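Local coordinates for RNA-binding protein RMD9, mitochondrial (Saccharomyces cerevisiae S288C, PDB 7A9X), which binds the dodecameric element in the 3'-UTRs of yeast mitochondrial mRNAs and takes part in the processing or stability of those transcripts, at residues 420-423 with 424-428; 432-436 with 437-441. All blocks are in the same frame, centred on the assembly; numbering follows the deposited sequence.

Interaction 1: residues 420-423 with 424-428; sequences IDFI and DKNYT
I420 opens a run of i-to-i+4 bonds within helix 417-429, in the seventh inferred pentatricopeptide repeat: its carbonyl O receives the amide N of D424 at 3.0 Å, nearly straight. D421 follows with a bond from K425 N to its O, the donor standing above the carbonyl plane; its carboxylate is held instead by a salt bridge to R417. F422 accepts from N426 N through its O. With CG anti to the backbone N (chi1 175°), the end of its ring comes nearer to the following turn, where the flat end of N426 lies over one face, the two planes 59° apart; beyond, the ring meets F383 edge to face and packs on I390 of helix 379-396. I423 carries the apolar part of the contact, touching F404 and M407 of helix 401-410. Its O takes the amide N of Y427 at 3.2 Å and, weakly, that of N426. The ring of Y427, whose hydroxyl is hydrogen-bonded to N405, swings back toward I423, because CG lies beside the backbone N (chi1 -73°). There the I423 branch methyl CG2 rests 3.7 Å from Y427 CE2, while Y427 CD2 lies 3.2 Å from I423 O.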
loop_
_atom_site.group_PDB
_atom_site.type_symbol
_atom_site.label_atom_id
_atom_site.label_comp_id
_atom_site.label_asym_id
_atom_site.label_seq_id
_atom_site.Cartn_x
_atom_site.Cartn_y
_atom_site.Cartn_z
ATOM N N ILE A 420 -8.109 3.812 26.248
ATOM C CA ILE A 420 -7.872 2.407 25.937
ATOM C C ILE A 420 -9.099 1.576 26.291
ATOM O O ILE A 420 -9.570 0.757 25.490
ATOM C CB ILE A 420 -6.616 1.901 26.671
ATOM C CG1 ILE A 420 -5.415 2.786 26.338
ATOM C CG2 ILE A 420 -6.331 0.449 26.315
ATOM C CD1 ILE A 420 -4.146 2.390 27.071
ATOM N N ASP A 421 -9.636 1.774 27.498
ATOM C CA ASP A 421 -10.844 1.069 27.904
ATOM C C ASP A 421 -12.055 1.503 27.091
ATOM O O ASP A 421 -12.988 0.712 26.914
ATOM C CB ASP A 421 -11.102 1.287 29.398
ATOM C CG ASP A 421 -9.949 0.822 30.265
ATOM O OD1 ASP A 421 -9.266 -0.147 29.881
ATOM O OD2 ASP A 421 -9.718 1.434 31.326
ATOM N N PHE A 422 -12.059 2.739 26.590
ATOM C CA PHE A 422 -13.164 3.200 25.760
ATOM C C PHE A 422 -13.192 2.459 24.427
ATOM O O PHE A 422 -14.251 1.995 23.989
ATOM C CB PHE A 422 -13.058 4.711 25.550
ATOM C CG PHE A 422 -14.089 5.274 24.609
ATOM C CD1 PHE A 422 -15.401 5.461 25.022
ATOM C CD2 PHE A 422 -13.742 5.628 23.315
ATOM C CE1 PHE A 422 -16.353 5.983 24.155
ATOM C CE2 PHE A 422 -14.683 6.152 22.442
ATOM C CZ PHE A 422 -15.990 6.331 22.860
ATOM N N ILE A 423 -12.034 2.323 23.775
ATOM C CA ILE A 423 -11.982 1.622 22.496
ATOM C C ILE A 423 -12.249 0.135 22.689
ATOM O O ILE A 423 -12.982 -0.484 21.908
ATOM C CB ILE A 423 -10.628 1.860 21.802
ATOM C CG1 ILE A 423 -10.412 3.349 21.544
ATOM C CG2 ILE A 423 -10.562 1.089 20.486
ATOM C CD1 ILE A 423 -11.534 3.983 20.778
ATOM N N ASP A 424 -11.649 -0.462 23.723
ATOM C CA ASP A 424 -11.869 -1.879 23.997
ATOM C C ASP A 424 -13.348 -2.169 24.214
ATOM O O ASP A 424 -13.871 -3.176 23.725
ATOM C CB ASP A 424 -11.050 -2.301 25.218
ATOM C CG ASP A 424 -10.836 -3.799 25.293
ATOM O OD1 ASP A 424 -11.371 -4.524 24.428
ATOM O OD2 ASP A 424 -10.124 -4.251 26.216
ATOM N N LYS A 425 -14.038 -1.281 24.931
ATOM C CA LYS A 425 -15.469 -1.438 25.154
ATOM C C LYS A 425 -16.263 -1.301 23.860
ATOM O O LYS A 425 -17.268 -1.997 23.676
ATOM C CB LYS A 425 -15.934 -0.413 26.189
ATOM C CG LYS A 425 -17.436 -0.226 26.298
ATOM C CD LYS A 425 -17.755 0.911 27.257
ATOM C CE LYS A 425 -19.234 1.260 27.256
ATOM N NZ LYS A 425 -19.514 2.454 28.101
ATOM N N ASN A 426 -15.824 -0.430 22.949
ATOM C CA ASN A 426 -16.586 -0.184 21.730
ATOM C C ASN A 426 -16.502 -1.335 20.737
ATOM O O ASN A 426 -17.371 -1.443 19.866
ATOM C CB ASN A 426 -16.119 1.116 21.074
ATOM C CG ASN A 426 -16.621 2.348 21.804
ATOM O OD1 ASN A 426 -16.902 2.304 23.002
ATOM N ND2 ASN A 426 -16.746 3.456 21.081
ATOM N N TYR A 427 -15.479 -2.190 20.837
ATOM C CA TYR A 427 -15.434 -3.379 19.992
ATOM C C TYR A 427 -16.659 -4.254 20.218
ATOM O O TYR A 427 -17.266 -4.748 19.261
ATOM C CB TYR A 427 -14.159 -4.181 20.263
ATOM C CG TYR A 427 -12.889 -3.563 19.727
ATOM C CD1 TYR A 427 -12.692 -3.411 18.363
ATOM C CD2 TYR A 427 -11.879 -3.146 20.586
ATOM C CE1 TYR A 427 -11.528 -2.850 17.866
ATOM C CE2 TYR A 427 -10.713 -2.584 20.102
ATOM C CZ TYR A 427 -10.541 -2.438 18.742
ATOM O OH TYR A 427 -9.379 -1.880 18.260
ATOM N N THR A 428 -17.038 -4.452 21.483
ATOM C CA THR A 428 -18.203 -5.265 21.801
ATOM C C THR A 428 -19.503 -4.494 21.609
ATOM O O THR A 428 -20.515 -5.084 21.211
ATOM C CB THR A 428 -18.100 -5.777 23.241
ATOM O OG1 THR A 428 -16.804 -6.346 23.455
ATOM C CG2 THR A 428 -19.156 -6.844 23.506
#

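Interaction 2: residues 432-436 with 437-441; sequences IPRTI and ISYRI. With nucleotides of chain B.
An N-cap starts helix 436-445, the helix in which the eighth inferred repeat begins: the side-chain OG1 of T435 accepts the amide N of I437 at 3.2 Å. T435 OG1 can do so because it sits between backbone N and carbonyl carbon (chi1 76°), and the same hydroxyl is hydrogen-bonded to E401. The first turn is then closed by R440 N, bonded to I436 O at 3.0 Å. Just before the cap, R434 folds back over this turn, its chain bent at chi2 and chi3. NE and NH1 both reach the single S438 OG, side-on and in the guanidinium plane, the NH1 bond being the shorter (2.8 Å) and straighter; S438 OG is also hydrogen-bonded to E401. One face of the same guanidinium lies flat on the ring of Y439, planes 5° apart and centres 4.3 Å apart, an off-centre cation-pi stack, while T435 O approaches that ring at its edge, in plane. Farther along, I436 CD1 lies 3.4 Å from R440 NH2, over one face of a guanidinium salt-bridged to D480 and D134. R440 NH1 donates to O2 of U11 of chain B at 2.8 Å, and I437 CD1 presses on the same base, 3.3 Å from U11 C2. I437 CG2 also touches U10 of chain B. Base contacts from the helix at the start of a repeat, as here, are typical of RNA recognition by pentatricopeptide proteins.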
loop_
_atom_site.group_PDB
_atom_site.type_symbol
_atom_site.label_atom_id
_atom_site.label_comp_id
_atom_site.label_asym_id
_atom_site.label_seq_id
_atom_site.Cartn_x
_atom_site.Cartn_y
_atom_site.Cartn_z
ATOM N N ILE A 432 -18.167 -5.726 16.576
ATOM C CA ILE A 432 -17.142 -5.683 15.538
ATOM C C ILE A 432 -16.594 -7.082 15.282
ATOM O O ILE A 432 -16.201 -7.773 16.233
ATOM C CB ILE A 432 -16.003 -4.727 15.923
ATOM C CG1 ILE A 432 -16.563 -3.389 16.404
ATOM C CG2 ILE A 432 -15.083 -4.515 14.742
ATOM C CD1 ILE A 432 -17.309 -2.640 15.345
ATOM N N PRO A 433 -16.554 -7.540 14.028
ATOM C CA PRO A 433 -15.799 -8.762 13.717
ATOM C C PRO A 433 -14.334 -8.597 14.084
ATOM O O PRO A 433 -13.632 -7.769 13.495
ATOM C CB PRO A 433 -15.997 -8.925 12.204
ATOM C CG PRO A 433 -17.252 -8.163 11.899
ATOM C CD PRO A 433 -17.264 -7.007 12.855
ATOM N N ARG A 434 -13.865 -9.373 15.057
ATOM C CA ARG A 434 -12.548 -9.147 15.633
ATOM C C ARG A 434 -11.464 -9.879 14.852
ATOM O O ARG A 434 -11.667 -10.997 14.373
ATOM C CB ARG A 434 -12.532 -9.595 17.096
ATOM C CG ARG A 434 -13.568 -8.902 17.969
ATOM C CD ARG A 434 -13.311 -7.403 18.049
ATOM N NE ARG A 434 -12.001 -7.107 18.620
ATOM C CZ ARG A 434 -11.758 -7.007 19.924
ATOM N NH1 ARG A 434 -10.534 -6.738 20.356
ATOM N NH2 ARG A 434 -12.741 -7.181 20.799
ATOM N N THR A 435 -10.313 -9.228 14.716
ATOM C CA THR A 435 -9.089 -9.837 14.211
ATOM C C THR A 435 -8.025 -9.778 15.301
ATOM O O THR A 435 -8.228 -9.195 16.369
ATOM C CB THR A 435 -8.584 -9.136 12.946
ATOM O OG1 THR A 435 -7.971 -7.890 13.302
ATOM C CG2 THR A 435 -9.722 -8.881 11.978
ATOM N N ILE A 436 -6.871 -10.388 15.020
ATOM C CA ILE A 436 -5.767 -10.350 15.970
ATOM C C ILE A 436 -5.111 -8.982 16.064
ATOM O O ILE A 436 -4.333 -8.747 16.995
ATOM C CB ILE A 436 -4.699 -11.402 15.611
ATOM C CG1 ILE A 436 -4.032 -11.061 14.279
ATOM C CG2 ILE A 436 -5.319 -12.791 15.555
ATOM C CD1 ILE A 436 -2.924 -12.023 13.894
ATOM N N ILE A 437 -5.405 -8.074 15.128
ATOM C CA ILE A 437 -4.783 -6.752 15.147
ATOM C C ILE A 437 -5.173 -5.992 16.410
ATOM O O ILE A 437 -4.322 -5.385 17.072
ATOM C CB ILE A 437 -5.160 -5.957 13.884
ATOM C CG1 ILE A 437 -4.942 -6.796 12.622
ATOM C CG2 ILE A 437 -4.368 -4.656 13.820
ATOM C CD1 ILE A 437 -3.512 -7.197 12.383
ATOM N N SER A 438 -6.462 -6.008 16.759
ATOM C CA SER A 438 -6.930 -5.281 17.936
ATOM C C SER A 438 -6.246 -5.783 19.200
ATOM O O SER A 438 -5.754 -4.991 20.013
ATOM C CB SER A 438 -8.448 -5.411 18.059
ATOM O OG SER A 438 -8.830 -6.775 18.141
ATOM N N TYR A 439 -6.203 -7.105 19.382
ATOM C CA TYR A 439 -5.579 -7.664 20.576
ATOM C C TYR A 439 -4.092 -7.341 20.628
ATOM O O TYR A 439 -3.539 -7.159 21.719
ATOM C CB TYR A 439 -5.815 -9.174 20.628
ATOM C CG TYR A 439 -7.281 -9.558 20.655
ATOM C CD1 TYR A 439 -8.003 -9.706 19.476
ATOM C CD2 TYR A 439 -7.944 -9.767 21.859
ATOM C CE1 TYR A 439 -9.345 -10.052 19.495
ATOM C CE2 TYR A 439 -9.286 -10.115 21.886
ATOM C CZ TYR A 439 -9.980 -10.257 20.700
ATOM O OH TYR A 439 -11.312 -10.603 20.719
ATOM N N ARG A 440 -3.433 -7.252 19.471
ATOM C CA ARG A 440 -2.045 -6.803 19.450
ATOM C C ARG A 440 -1.929 -5.353 19.904
ATOM O O ARG A 440 -1.055 -5.018 20.710
ATOM C CB ARG A 440 -1.455 -6.973 18.049
ATOM C CG ARG A 440 -1.084 -8.400 17.696
ATOM C CD ARG A 440 -0.660 -8.521 16.244
ATOM N NE ARG A 440 -0.235 -9.879 15.919
ATOM C CZ ARG A 440 0.039 -10.302 14.689
ATOM N NH1 ARG A 440 -0.071 -9.473 13.659
ATOM N NH2 ARG A 440 0.419 -11.557 14.491
ATOM N N ILE A 441 -2.808 -4.483 19.401
ATOM C CA ILE A 441 -2.731 -3.066 19.741
ATOM C C ILE A 441 -3.115 -2.840 21.197
ATOM O O ILE A 441 -2.516 -2.006 21.887
ATOM C CB ILE A 441 -3.616 -2.243 18.787
ATOM C CG1 ILE A 441 -3.149 -2.429 17.342
ATOM C CG2 ILE A 441 -3.583 -0.772 19.170
ATOM C CD1 ILE A 441 -4.134 -1.926 16.320
ATOM P P U B 11 0.168 0.801 12.686
ATOM O OP1 U B 11 0.760 1.893 13.504
ATOM O OP2 U B 11 0.676 0.566 11.311
ATOM O "O5'" U B 11 0.299 -0.563 13.502
ATOM C "C5'" U B 11 -0.068 -0.637 14.870
ATOM C "C4'" U B 11 -0.016 -2.054 15.378
ATOM O "O4'" U B 11 -1.062 -2.841 14.749
ATOM C "C3'" U B 11 1.256 -2.828 15.073
ATOM O "O3'" U B 11 2.321 -2.521 15.954
ATOM C "C2'" U B 11 0.788 -4.274 15.155
ATOM O "O2'" U B 11 0.659 -4.688 16.506
ATOM C "C1'" U B 11 -0.613 -4.167 14.552
ATOM N N1 U B 11 -0.614 -4.449 13.100
ATOM C C2 U B 11 -0.506 -5.766 12.692
ATOM O O2 U B 11 -0.411 -6.703 13.467
ATOM N N3 U B 11 -0.518 -5.948 11.331
ATOM C C4 U B 11 -0.622 -4.968 10.364
ATOM O O4 U B 11 -0.614 -5.285 9.174
ATOM C C5 U B 11 -0.727 -3.634 10.869
ATOM C C6 U B 11 -0.719 -3.427 12.188
ATOM P P U B 10 -0.612 0.420 7.491
ATOM O OP1 U B 10 0.475 1.373 7.838
ATOM O OP2 U B 10 -0.267 -0.982 7.142
ATOM O "O5'" U B 10 -1.643 0.394 8.707
ATOM C "C5'" U B 10 -1.977 1.579 9.418
ATOM C "C4'" U B 10 -2.835 1.265 10.618
ATOM O "O4'" U B 10 -4.025 0.567 10.176
ATOM C "C3'" U B 10 -2.205 0.339 11.650
ATOM O "O3'" U B 10 -1.417 1.047 12.595
ATOM C "C2'" U B 10 -3.405 -0.362 12.280
ATOM O "O2'" U B 10 -3.964 0.424 13.321
ATOM C "C1'" U B 10 -4.396 -0.416 11.115
ATOM N N1 U B 10 -4.420 -1.732 10.434
ATOM C C2 U B 10 -5.417 -2.620 10.793
ATOM O O2 U B 10 -6.255 -2.366 11.640
ATOM N N3 U B 10 -5.394 -3.817 10.122
ATOM C C4 U B 10 -4.497 -4.204 9.148
ATOM O O4 U B 10 -4.607 -5.318 8.635
ATOM C C5 U B 10 -3.498 -3.230 8.830
ATOM C C6 U B 10 -3.496 -2.056 9.467
#

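In the fold
Followed from the N terminus, the two contacts lie in series, neither nested nor crossed. Interaction 1 closes within helix 417-429, at the end of the seventh inferred repeat; a short connection follows, and interaction 2 then caps helix 436-445, in which the eighth begins. The turn between them is drawn together by a probable hydrogen bond from I432 N to Y427 O, and by R434, which makes a cation-pi contact with Y427. Helix 401-410 serves both: N405 holds the hydroxyl of Y427 and packs on S438, while E401 reaches T435 and S438. Helices 417-429 and 436-445 are thus tied to each other and to helix 401-410, and interaction 2 alone reaches the RNA.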